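Local coordinates for flagellar motor switch protein FliG (Thermotoga maritima, PDB 5TDY) that probably forms part of the switch complex at the base of the flagellar basal body, which contacts chemotaxis proteins and the motor parts that set rotation direction, at residues His30-Glu33 against Glu34-Glu37. Numbering follows the deposited sequence.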
ATOM      1  N   HIS B  30      -5.325  -0.400 -17.323  1.00 14.70           N
ATOM      2  CA  HIS B  30      -5.046   1.028 -17.371  1.00 18.37           C
ATOM      3  C   HIS B  30      -3.631   1.325 -17.829  1.00 18.29           C
ATOM      4  O   HIS B  30      -3.242   2.493 -17.854  1.00 21.61           O
ATOM      5  CB  HIS B  30      -5.278   1.665 -15.998  1.00 18.87           C
ATOM      6  CG  HIS B  30      -6.700   1.606 -15.556  1.00 21.31           C
ATOM      7  ND1 HIS B  30      -7.592   2.629 -15.793  1.00 18.32           N
ATOM      8  CD2 HIS B  30      -7.397   0.633 -14.923  1.00 19.00           C
ATOM      9  CE1 HIS B  30      -8.778   2.293 -15.316  1.00 21.25           C
ATOM     10  NE2 HIS B  30      -8.687   1.088 -14.781  1.00 22.66           N
ATOM     11  N   LEU B  31      -2.863   0.294 -18.173  1.00 17.82           N
ATOM     12  CA  LEU B  31      -1.475   0.408 -18.592  1.00 18.67           C
ATOM     13  C   LEU B  31      -1.344  -0.083 -20.023  1.00 20.86           C
ATOM     14  O   LEU B  31      -2.112  -0.941 -20.467  1.00 19.26           O
ATOM     15  CB  LEU B  31      -0.556  -0.409 -17.683  1.00 14.81           C
ATOM     16  CG  LEU B  31      -0.693  -0.013 -16.206  1.00 20.76           C
ATOM     17  CD1 LEU B  31       0.085  -0.950 -15.306  1.00 22.32           C
ATOM     18  CD2 LEU B  31      -0.227   1.431 -16.004  1.00 20.16           C
ATOM     19  N   ASP B  32      -0.360   0.451 -20.741  1.00 22.79           N
ATOM     20  CA  ASP B  32      -0.194   0.029 -22.121  1.00 25.51           C
ATOM     21  C   ASP B  32       0.426  -1.363 -22.192  1.00 29.55           C
ATOM     22  O   ASP B  32       0.912  -1.920 -21.200  1.00 22.42           O
ATOM     23  CB  ASP B  32       0.643   1.041 -22.911  1.00 28.89           C
ATOM     24  CG  ASP B  32       1.975   1.324 -22.274  1.00 30.63           C
ATOM     25  OD1 ASP B  32       2.750   0.375 -22.060  1.00 30.54           O
ATOM     26  OD2 ASP B  32       2.259   2.506 -21.993  1.00 42.78           O
ATOM     27  N   GLU B  33       0.404  -1.908 -23.410  1.00 23.48           N
ATOM     28  CA  GLU B  33       0.809  -3.287 -23.656  1.00 29.43           C
ATOM     29  C   GLU B  33       2.250  -3.542 -23.227  1.00 23.78           C
ATOM     30  O   GLU B  33       2.537  -4.553 -22.576  1.00 19.14           O
ATOM     31  CB  GLU B  33       0.625  -3.612 -25.144  1.00 33.05           C
ATOM     32  CG  GLU B  33      -0.837  -3.660 -25.654  1.00 41.56           C
ATOM     33  CD  GLU B  33      -1.685  -2.405 -25.358  1.00 54.14           C
ATOM     34  OE1 GLU B  33      -2.848  -2.571 -24.928  1.00 57.93           O
ATOM     35  OE2 GLU B  33      -1.206  -1.261 -25.559  1.00 48.74           O
ATOM     36  N   GLU B  34       3.169  -2.626 -23.566  1.00 24.87           N
ATOM     37  CA  GLU B  34       4.582  -2.852 -23.262  1.00 30.30           C
ATOM     38  C   GLU B  34       4.855  -2.777 -21.761  1.00 30.47           C
ATOM     39  O   GLU B  34       5.686  -3.529 -21.243  1.00 25.76           O
ATOM     40  CB  GLU B  34       5.459  -1.853 -24.021  1.00 28.58           C
ATOM     41  CG  GLU B  34       6.859  -1.643 -23.431  1.00 42.32           C
ATOM     42  CD  GLU B  34       7.861  -2.776 -23.729  1.00 54.00           C
ATOM     43  OE1 GLU B  34       9.035  -2.441 -24.019  1.00 51.37           O
ATOM     44  OE2 GLU B  34       7.497  -3.984 -23.662  1.00 41.94           O
ATOM     45  N   THR B  35       4.196  -1.858 -21.056  1.00 23.88           N
ATOM     46  CA  THR B  35       4.327  -1.803 -19.605  1.00 20.57           C
ATOM     47  C   THR B  35       3.859  -3.109 -18.975  1.00 20.88           C
ATOM     48  O   THR B  35       4.529  -3.670 -18.096  1.00 22.48           O
ATOM     49  CB  THR B  35       3.512  -0.629 -19.056  1.00 24.13           C
ATOM     50  OG1 THR B  35       3.927   0.585 -19.688  1.00 25.37           O
ATOM     51  CG2 THR B  35       3.672  -0.511 -17.552  1.00 18.70           C
ATOM     52  N   VAL B  36       2.703  -3.606 -19.424  1.00 18.29           N
ATOM     53  CA  VAL B  36       2.128  -4.831 -18.873  1.00 19.78           C
ATOM     54  C   VAL B  36       3.089  -6.000 -19.046  1.00 17.36           C
ATOM     55  O   VAL B  36       3.216  -6.851 -18.157  1.00 13.56           O
ATOM     56  CB  VAL B  36       0.758  -5.105 -19.524  1.00 23.08           C
ATOM     57  CG1 VAL B  36       0.196  -6.476 -19.101  1.00 23.68           C
ATOM     58  CG2 VAL B  36      -0.225  -3.989 -19.166  1.00 19.69           C
ATOM     59  N   GLU B  37       3.795  -6.054 -20.181  1.00 16.54           N
ATOM     60  CA  GLU B  37       4.686  -7.182 -20.433  1.00 21.75           C
ATOM     61  C   GLU B  37       5.877  -7.159 -19.486  1.00 17.73           C
ATOM     62  O   GLU B  37       6.321  -8.210 -19.006  1.00 19.02           O
ATOM     63  CB  GLU B  37       5.164  -7.177 -21.889  1.00 21.12           C
ATOM     64  CG  GLU B  37       4.154  -7.693 -22.888  1.00 27.13           C
ATOM     65  CD  GLU B  37       4.141  -9.205 -22.962  1.00 39.22           C
ATOM     66  OE1 GLU B  37       5.228  -9.796 -23.155  1.00 50.91           O
ATOM     67  OE2 GLU B  37       3.049  -9.802 -22.822  1.00 48.44           O
TER
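With chi1 at 55°, Asp32 holds its CG between its own backbone N and carbonyl carbon, which turns the carboxylate back over the start of the helix, toward Thr35, while Thr35, at chi1 -56°, keeps OG1 beside its own N. The two side chains cross at about a right angle, and OD1 of Asp32 takes both donors of Thr35. The backbone N of Thr35 reaches Asp32 OD1 at 2.8 Å, nearly in line with its C-O bond; Thr35 OG1, at 2.7 Å from Asp32 OD1, comes instead from above the carboxylate plane, 39° out of it. Aspartate suits this N-cap of helix 33-44, in the FliG N-terminal domain, because its short acidic arm can bend back to an amide of the first turn, where its negative charge probably also interacts favourably with the positive end of the helix dipole. Threonine adds a hydroxyl beside the capped amide. The regular helical ladder starts at once, Val36 N donating to Asp32 O at 3.0 Å and Glu37 N to Glu33 O at 3.1 Å. Leu31 and Val36 bracket the cap as a hydrophobic staple, Leu31 CB lying 3.9 Å from Val36 CG2, a place for two apolar side chains.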